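Long-range contacts in FdtA domain-containing protein (Helicobacter canadensis MIT 98-5491, PDB 7N67), which probably acts as a sugar 3,4-ketoisomerase that works on a dTDP-linked sugar in the biosynthesis of an unusual formylated sugar: residues B[71-76]-B[139-144]; B[87-92]-B[109-114]. One frame throughout, in Å; residues are numbered along the deposited sequence.

Contact 1: residues B[71-76]-B[139-144]; sequences HAHKEL and NEYIRD. With TYD (thymidine-5'-diphosphate), chain E.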
loop_
_atom_site.group_PDB
_atom_site.type_symbol
_atom_site.label_atom_id
_atom_site.label_comp_id
_atom_site.label_asym_id
_atom_site.label_seq_id
_atom_site.Cartn_x
_atom_site.Cartn_y
_atom_site.Cartn_z
ATOM N N HIS B 71 -21.606 -14.637 3.811
ATOM C CA HIS B 71 -22.266 -15.014 5.084
ATOM C C HIS B 71 -23.236 -13.917 5.543
ATOM O O HIS B 71 -23.259 -12.851 4.958
ATOM C CB HIS B 71 -21.227 -15.401 6.153
ATOM C CG HIS B 71 -20.046 -14.505 6.242
ATOM N ND1 HIS B 71 -20.082 -13.313 6.927
ATOM C CD2 HIS B 71 -18.785 -14.641 5.793
ATOM C CE1 HIS B 71 -18.892 -12.739 6.878
ATOM N NE2 HIS B 71 -18.083 -13.527 6.178
ATOM N N ALA B 72 -24.082 -14.248 6.505
ATOM C CA ALA B 72 -25.072 -13.351 7.133
ATOM C C ALA B 72 -25.125 -13.677 8.629
ATOM O O ALA B 72 -24.585 -14.717 9.034
ATOM C CB ALA B 72 -26.430 -13.505 6.467
ATOM N N HIS B 73 -25.763 -12.800 9.400
ATOM C CA HIS B 73 -25.757 -12.782 10.890
ATOM C C HIS B 73 -27.080 -12.184 11.347
ATOM O O HIS B 73 -27.434 -11.129 10.804
ATOM C CB HIS B 73 -24.547 -11.967 11.375
ATOM C CG HIS B 73 -23.304 -12.338 10.641
ATOM N ND1 HIS B 73 -22.380 -13.236 11.149
ATOM C CD2 HIS B 73 -22.866 -11.995 9.409
ATOM C CE1 HIS B 73 -21.406 -13.399 10.271
ATOM N NE2 HIS B 73 -21.691 -12.657 9.183
ATOM N N LYS B 74 -27.785 -12.850 12.269
ATOM C CA LYS B 74 -29.089 -12.374 12.806
ATOM C C LYS B 74 -28.839 -11.150 13.705
ATOM O O LYS B 74 -29.631 -10.205 13.623
ATOM C CB LYS B 74 -29.822 -13.517 13.518
ATOM C CG LYS B 74 -30.168 -14.732 12.650
ATOM C CD LYS B 74 -30.525 -16.013 13.427
ATOM C CE LYS B 74 -32.001 -16.372 13.430
ATOM N NZ LYS B 74 -32.878 -15.191 13.617
ATOM N N GLU B 75 -27.735 -11.129 14.472
ATOM C CA GLU B 75 -27.493 -10.136 15.568
ATOM C C GLU B 75 -26.303 -9.198 15.245
ATOM O O GLU B 75 -26.446 -7.937 15.402
ATOM C CB GLU B 75 -27.330 -10.905 16.889
ATOM C CG GLU B 75 -28.438 -10.675 17.910
ATOM C CD GLU B 75 -29.800 -10.228 17.395
ATOM O OE1 GLU B 75 -30.482 -11.048 16.753
ATOM O OE2 GLU B 75 -30.175 -9.051 17.647
ATOM N N LEU B 76 -25.185 -9.757 14.775
ATOM C CA LEU B 76 -23.898 -9.031 14.623
ATOM C C LEU B 76 -24.078 -7.814 13.708
ATOM O O LEU B 76 -24.506 -8.004 12.556
ATOM C CB LEU B 76 -22.829 -9.978 14.066
ATOM C CG LEU B 76 -21.412 -9.404 14.075
ATOM C CD1 LEU B 76 -20.921 -9.195 15.504
ATOM C CD2 LEU B 76 -20.458 -10.311 13.309
ATOM N N ASN B 139 -20.857 -20.334 15.364
ATOM C CA ASN B 139 -22.204 -20.956 15.453
ATOM C C ASN B 139 -23.261 -20.023 14.860
ATOM O O ASN B 139 -24.213 -20.557 14.276
ATOM C CB ASN B 139 -22.619 -21.295 16.886
ATOM C CG ASN B 139 -21.686 -22.276 17.560
ATOM O OD1 ASN B 139 -20.978 -23.022 16.884
ATOM N ND2 ASN B 139 -21.695 -22.289 18.885
ATOM N N GLU B 140 -23.125 -18.700 15.026
ATOM C CA GLU B 140 -24.161 -17.695 14.641
ATOM C C GLU B 140 -24.004 -17.258 13.173
ATOM O O GLU B 140 -24.848 -16.450 12.713
ATOM C CB GLU B 140 -24.111 -16.488 15.580
ATOM C CG GLU B 140 -24.595 -16.818 16.974
ATOM C CD GLU B 140 -25.961 -17.486 16.937
ATOM O OE1 GLU B 140 -26.897 -16.869 16.349
ATOM O OE2 GLU B 140 -26.069 -18.638 17.443
ATOM N N TYR B 141 -22.964 -17.743 12.484
ATOM C CA TYR B 141 -22.700 -17.507 11.036
ATOM C C TYR B 141 -23.705 -18.305 10.194
ATOM O O TYR B 141 -23.968 -19.481 10.475
ATOM C CB TYR B 141 -21.279 -17.926 10.642
ATOM C CG TYR B 141 -20.222 -16.850 10.701
ATOM C CD1 TYR B 141 -19.870 -16.246 11.897
ATOM C CD2 TYR B 141 -19.523 -16.482 9.565
ATOM C CE1 TYR B 141 -18.883 -15.278 11.958
ATOM C CE2 TYR B 141 -18.530 -15.521 9.605
ATOM C CZ TYR B 141 -18.202 -14.918 10.809
ATOM O OH TYR B 141 -17.225 -13.963 10.849
ATOM N N ILE B 142 -24.264 -17.666 9.177
ATOM C CA ILE B 142 -24.976 -18.358 8.068
ATOM C C ILE B 142 -24.078 -18.247 6.840
ATOM O O ILE B 142 -23.857 -17.111 6.396
ATOM C CB ILE B 142 -26.365 -17.732 7.874
ATOM C CG1 ILE B 142 -27.124 -17.714 9.203
ATOM C CG2 ILE B 142 -27.125 -18.450 6.767
ATOM C CD1 ILE B 142 -28.333 -16.835 9.201
ATOM N N ARG B 143 -23.501 -19.366 6.398
ATOM C CA ARG B 143 -22.518 -19.413 5.285
ATOM C C ARG B 143 -23.149 -20.063 4.042
ATOM O O ARG B 143 -22.377 -20.458 3.141
ATOM C CB ARG B 143 -21.270 -20.203 5.700
ATOM C CG ARG B 143 -20.516 -19.632 6.891
ATOM C CD ARG B 143 -19.198 -20.356 7.099
ATOM N NE ARG B 143 -18.363 -19.732 8.122
ATOM C CZ ARG B 143 -17.601 -18.656 7.946
ATOM N NH1 ARG B 143 -17.566 -18.042 6.777
ATOM N NH2 ARG B 143 -16.881 -18.185 8.950
ATOM N N ASP B 144 -24.478 -20.212 4.010
ATOM C CA ASP B 144 -25.237 -20.785 2.867
ATOM C C ASP B 144 -26.324 -19.782 2.491
ATOM O O ASP B 144 -27.117 -19.428 3.395
ATOM C CB ASP B 144 -25.851 -22.140 3.218
ATOM C CG ASP B 144 -26.524 -22.825 2.040
ATOM O OD1 ASP B 144 -27.674 -22.454 1.694
ATOM O OD2 ASP B 144 -25.880 -23.699 1.458
HETATM P PA TYD E . -14.037 -15.958 6.984
HETATM O O1A TYD E . -15.393 -15.869 7.591
HETATM O O2A TYD E . -13.765 -17.036 5.990
HETATM O O3A TYD E . -13.629 -14.531 6.396
HETATM P PB TYD E . -14.337 -13.465 5.441
HETATM O O1B TYD E . -13.264 -12.419 5.142
HETATM O O2B TYD E . -14.733 -14.273 4.225
HETATM O O3B TYD E . -15.517 -12.885 6.165
HETATM O "O5'" TYD E . -12.934 -16.068 8.137
HETATM C "C5'" TYD E . -11.720 -16.780 7.827
HETATM C "C4'" TYD E . -11.343 -17.584 9.041
HETATM O "O4'" TYD E . -11.145 -16.683 10.154
HETATM C "C3'" TYD E . -12.394 -18.608 9.468
HETATM O "O3'" TYD E . -11.779 -19.848 9.783
HETATM C "C2'" TYD E . -13.007 -17.985 10.711
HETATM C "C1'" TYD E . -11.858 -17.164 11.280
HETATM N N1 TYD E . -12.291 -16.001 12.088
HETATM C C2 TYD E . -11.968 -15.985 13.430
HETATM O O2 TYD E . -11.332 -16.882 13.970
HETATM N N3 TYD E . -12.434 -14.888 14.115
HETATM C C4 TYD E . -13.159 -13.825 13.607
HETATM O O4 TYD E . -13.506 -12.899 14.352
HETATM C C5 TYD E . -13.448 -13.897 12.194
HETATM C C5M TYD E . -14.226 -12.779 11.563
HETATM C C6 TYD E . -13.014 -14.970 11.514
#
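Chi1 of His-71 (44°) sets CG between its backbone N and carbonyl carbon, and from there the ring runs alongside Tyr-141. For His-73 the first torsion (-46°) puts CG beside the backbone N, and its ring then reaches the same tyrosine. CE1 of His-73 stands over the centre of the Tyr-141 ring, 3.6 Å from Tyr-141 CE1. This is an edge-to-face (T-shaped) pair with planes at 82°. His-71 turns one face to Tyr-141 CE2. His-71 ND1 is 2.8 Å from His-73 NE2, a hydrogen bond that helps fix the rotation of both imidazoles. His-71 NE2 donates to O3B on the beta phosphate of thymidine-5'-diphosphate at 2.6 Å. Arg-143 NH1 and NH2 both donate to O1A of the nucleotide's alpha phosphate, at 3.2 and 3.1 Å, at the guanidinium edge. Glu-138 holds Arg-143 NE in a salt bridge. The backbones pair antiparallel over a short length, with Ala-72 N to Ile-142 O at 2.9 Å and Ile-142 N to Ala-72 O at 3.0 Å. Ala-72 and Ile-142, on the other sheet face from the His-73 and Tyr-141 rings, both touch Phe-148 of helix 145-152. Separate donors on each phosphate are consistent with anchoring of the diphosphate, and His-73 probably steadies His-71.

Contact 2: residues B[87-92]-B[109-114]; sequences CEIVLN and LFIGKN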
loop_
_atom_site.group_PDB
_atom_site.type_symbol
_atom_site.label_atom_id
_atom_site.label_comp_id
_atom_site.label_asym_id
_atom_site.label_seq_id
_atom_site.Cartn_x
_atom_site.Cartn_y
_atom_site.Cartn_z
ATOM N N CYS B 87 -12.260 -2.449 -2.645
ATOM C CA CYS B 87 -13.028 -3.653 -2.999
ATOM C C CYS B 87 -14.489 -3.285 -3.230
ATOM O O CYS B 87 -14.865 -2.125 -2.995
ATOM C CB CYS B 87 -12.817 -4.740 -1.957
ATOM S SG CYS B 87 -14.086 -4.770 -0.680
ATOM N N GLU B 88 -15.243 -4.235 -3.771
ATOM C CA GLU B 88 -16.690 -4.093 -4.022
ATOM C C GLU B 88 -17.443 -4.893 -2.959
ATOM O O GLU B 88 -17.405 -6.136 -3.020
ATOM C CB GLU B 88 -17.022 -4.551 -5.440
ATOM C CG GLU B 88 -18.445 -4.218 -5.817
ATOM C CD GLU B 88 -18.873 -4.778 -7.155
ATOM O OE1 GLU B 88 -20.098 -4.894 -7.380
ATOM O OE2 GLU B 88 -17.976 -5.110 -7.957
ATOM N N ILE B 89 -18.108 -4.199 -2.035
ATOM C CA ILE B 89 -19.041 -4.838 -1.057
ATOM C C ILE B 89 -20.363 -5.094 -1.772
ATOM O O ILE B 89 -20.901 -4.136 -2.327
ATOM C CB ILE B 89 -19.264 -3.996 0.213
ATOM C CG1 ILE B 89 -17.962 -3.435 0.796
ATOM C CG2 ILE B 89 -20.030 -4.820 1.236
ATOM C CD1 ILE B 89 -16.910 -4.472 1.049
ATOM N N VAL B 90 -20.843 -6.340 -1.742
ATOM C CA VAL B 90 -22.159 -6.745 -2.318
ATOM C C VAL B 90 -23.061 -7.206 -1.172
ATOM O O VAL B 90 -22.719 -8.186 -0.482
ATOM C CB VAL B 90 -22.036 -7.838 -3.399
ATOM C CG1 VAL B 90 -23.359 -8.041 -4.123
ATOM C CG2 VAL B 90 -20.930 -7.540 -4.398
ATOM N N LEU B 91 -24.195 -6.522 -1.040
ATOM C CA LEU B 91 -25.154 -6.588 0.084
ATOM C C LEU B 91 -26.482 -7.139 -0.435
ATOM O O LEU B 91 -26.969 -6.687 -1.495
ATOM C CB LEU B 91 -25.360 -5.179 0.641
ATOM C CG LEU B 91 -24.156 -4.550 1.336
ATOM C CD1 LEU B 91 -24.574 -3.248 2.008
ATOM C CD2 LEU B 91 -23.529 -5.518 2.342
ATOM N N ASN B 92 -27.065 -8.062 0.309
ATOM C CA ASN B 92 -28.312 -8.725 -0.112
ATOM C C ASN B 92 -29.088 -9.041 1.156
ATOM O O ASN B 92 -28.505 -9.696 2.030
ATOM C CB ASN B 92 -28.008 -9.956 -0.969
ATOM C CG ASN B 92 -29.271 -10.546 -1.555
ATOM O OD1 ASN B 92 -30.103 -11.092 -0.828
ATOM N ND2 ASN B 92 -29.433 -10.394 -2.859
ATOM N N LEU B 109 -18.686 1.669 6.061
ATOM C CA LEU B 109 -19.974 1.050 5.643
ATOM C C LEU B 109 -20.522 0.280 6.839
ATOM O O LEU B 109 -19.903 -0.730 7.240
ATOM C CB LEU B 109 -19.781 0.133 4.429
ATOM C CG LEU B 109 -20.994 -0.710 4.046
ATOM C CD1 LEU B 109 -22.133 0.183 3.596
ATOM C CD2 LEU B 109 -20.650 -1.721 2.954
ATOM N N PHE B 110 -21.602 0.797 7.415
ATOM C CA PHE B 110 -22.335 0.106 8.486
ATOM C C PHE B 110 -23.180 -0.931 7.772
ATOM O O PHE B 110 -23.773 -0.549 6.758
ATOM C CB PHE B 110 -23.198 1.064 9.305
ATOM C CG PHE B 110 -24.184 0.376 10.213
ATOM C CD1 PHE B 110 -25.505 0.219 9.833
ATOM C CD2 PHE B 110 -23.781 -0.132 11.437
ATOM C CE1 PHE B 110 -26.408 -0.410 10.679
ATOM C CE2 PHE B 110 -24.686 -0.755 12.279
ATOM C CZ PHE B 110 -25.998 -0.896 11.900
ATOM N N ILE B 111 -23.148 -2.165 8.271
ATOM C CA ILE B 111 -23.955 -3.320 7.805
ATOM C C ILE B 111 -24.729 -3.853 9.012
ATOM O O ILE B 111 -24.098 -4.427 9.915
ATOM C CB ILE B 111 -23.043 -4.389 7.182
ATOM C CG1 ILE B 111 -22.279 -3.825 5.982
ATOM C CG2 ILE B 111 -23.847 -5.637 6.835
ATOM C CD1 ILE B 111 -21.245 -4.757 5.420
ATOM N N GLY B 112 -26.050 -3.682 9.007
ATOM C CA GLY B 112 -26.935 -4.109 10.103
ATOM C C GLY B 112 -27.224 -5.604 10.093
ATOM O O GLY B 112 -26.402 -6.400 9.592
ATOM N N LYS B 113 -28.382 -5.957 10.649
ATOM C CA LYS B 113 -28.786 -7.343 10.984
ATOM C C LYS B 113 -29.391 -8.025 9.760
ATOM O O LYS B 113 -29.926 -7.318 8.874
ATOM C CB LYS B 113 -29.817 -7.307 12.115
ATOM C CG LYS B 113 -29.283 -6.844 13.458
ATOM C CD LYS B 113 -30.295 -6.898 14.583
ATOM C CE LYS B 113 -29.620 -6.653 15.916
ATOM N NZ LYS B 113 -30.596 -6.452 17.010
ATOM N N ASN B 114 -29.352 -9.357 9.734
ATOM C CA ASN B 114 -30.035 -10.142 8.683
ATOM C C ASN B 114 -29.592 -9.591 7.322
ATOM O O ASN B 114 -30.472 -9.339 6.476
ATOM C CB ASN B 114 -31.562 -10.080 8.846
ATOM C CG ASN B 114 -32.036 -10.495 10.224
ATOM O OD1 ASN B 114 -32.842 -9.801 10.838
ATOM N ND2 ASN B 114 -31.541 -11.611 10.723
#
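Leu-109 reaches Ile-89 with one methyl, CD2. From CB its chain runs to CG, set anti to the backbone N (chi1 171°). Neither CB nor CG comes close to strand 87-92, and the touching is left to the tip. There Leu-109 CD2 lies 3.6 Å from Ile-89 CG2 and 3.8 Å from Ile-89 CB. Leu-109 CD2 is also 3.8 Å from Ile-89 CG1, so one methyl rests against the whole branch point of the isoleucine. The Leu-109 and Ile-89 side chains run past one another, pointing opposite ways. Leu-109 CD2 has a looser neighbour in Leu-91 CD1 at 4.3 Å. Two residues on, Ile-111 also makes its contact through its end: Ile-111 CD1 meets Leu-91 CD2 at 3.9 Å and, more distantly, Ile-89 CG2 at 4.4 Å. All four residues are buried and their contacts are apolar. The axes of strands 87-92 and 109-111 come no closer than 10.5 Å, too far for backbone pairing, and their N-to-C directions differ by 29°. Leu-80 of strand 78-84 touches both isoleucines, while Ile-100 of strand 98-102 touches both leucines. Strands 87-92 and 107-111 belong to different antiparallel sheets. Aliphatic side chains meeting between two facing sheets are characteristic of the interior of a cupin β-barrel, the fold of the QdtA-like family.

In the fold
Both contacts are largely buried, but contact 2 lies nearer the centre of the chain and contact 1 towards its periphery, at the nucleotide. They share the five-stranded sheet: contact 1 joins two neighbouring strands at its edge, whereas contact 2 spans from that sheet to the six-stranded one. The chemistry follows this placing. Contact 1 combines backbone hydrogen bonds, aromatic rings and hydrogen bonds to the diphosphate, while contact 2 is aliphatic throughout. Contact 2 is nested in the loop that contact 1 closes. The two also touch directly: Glu-75 OE2 and Lys-113 NZ form a salt bridge at 2.7 Å, and His-73 O probably accepts a hydrogen bond from Asn-114 N.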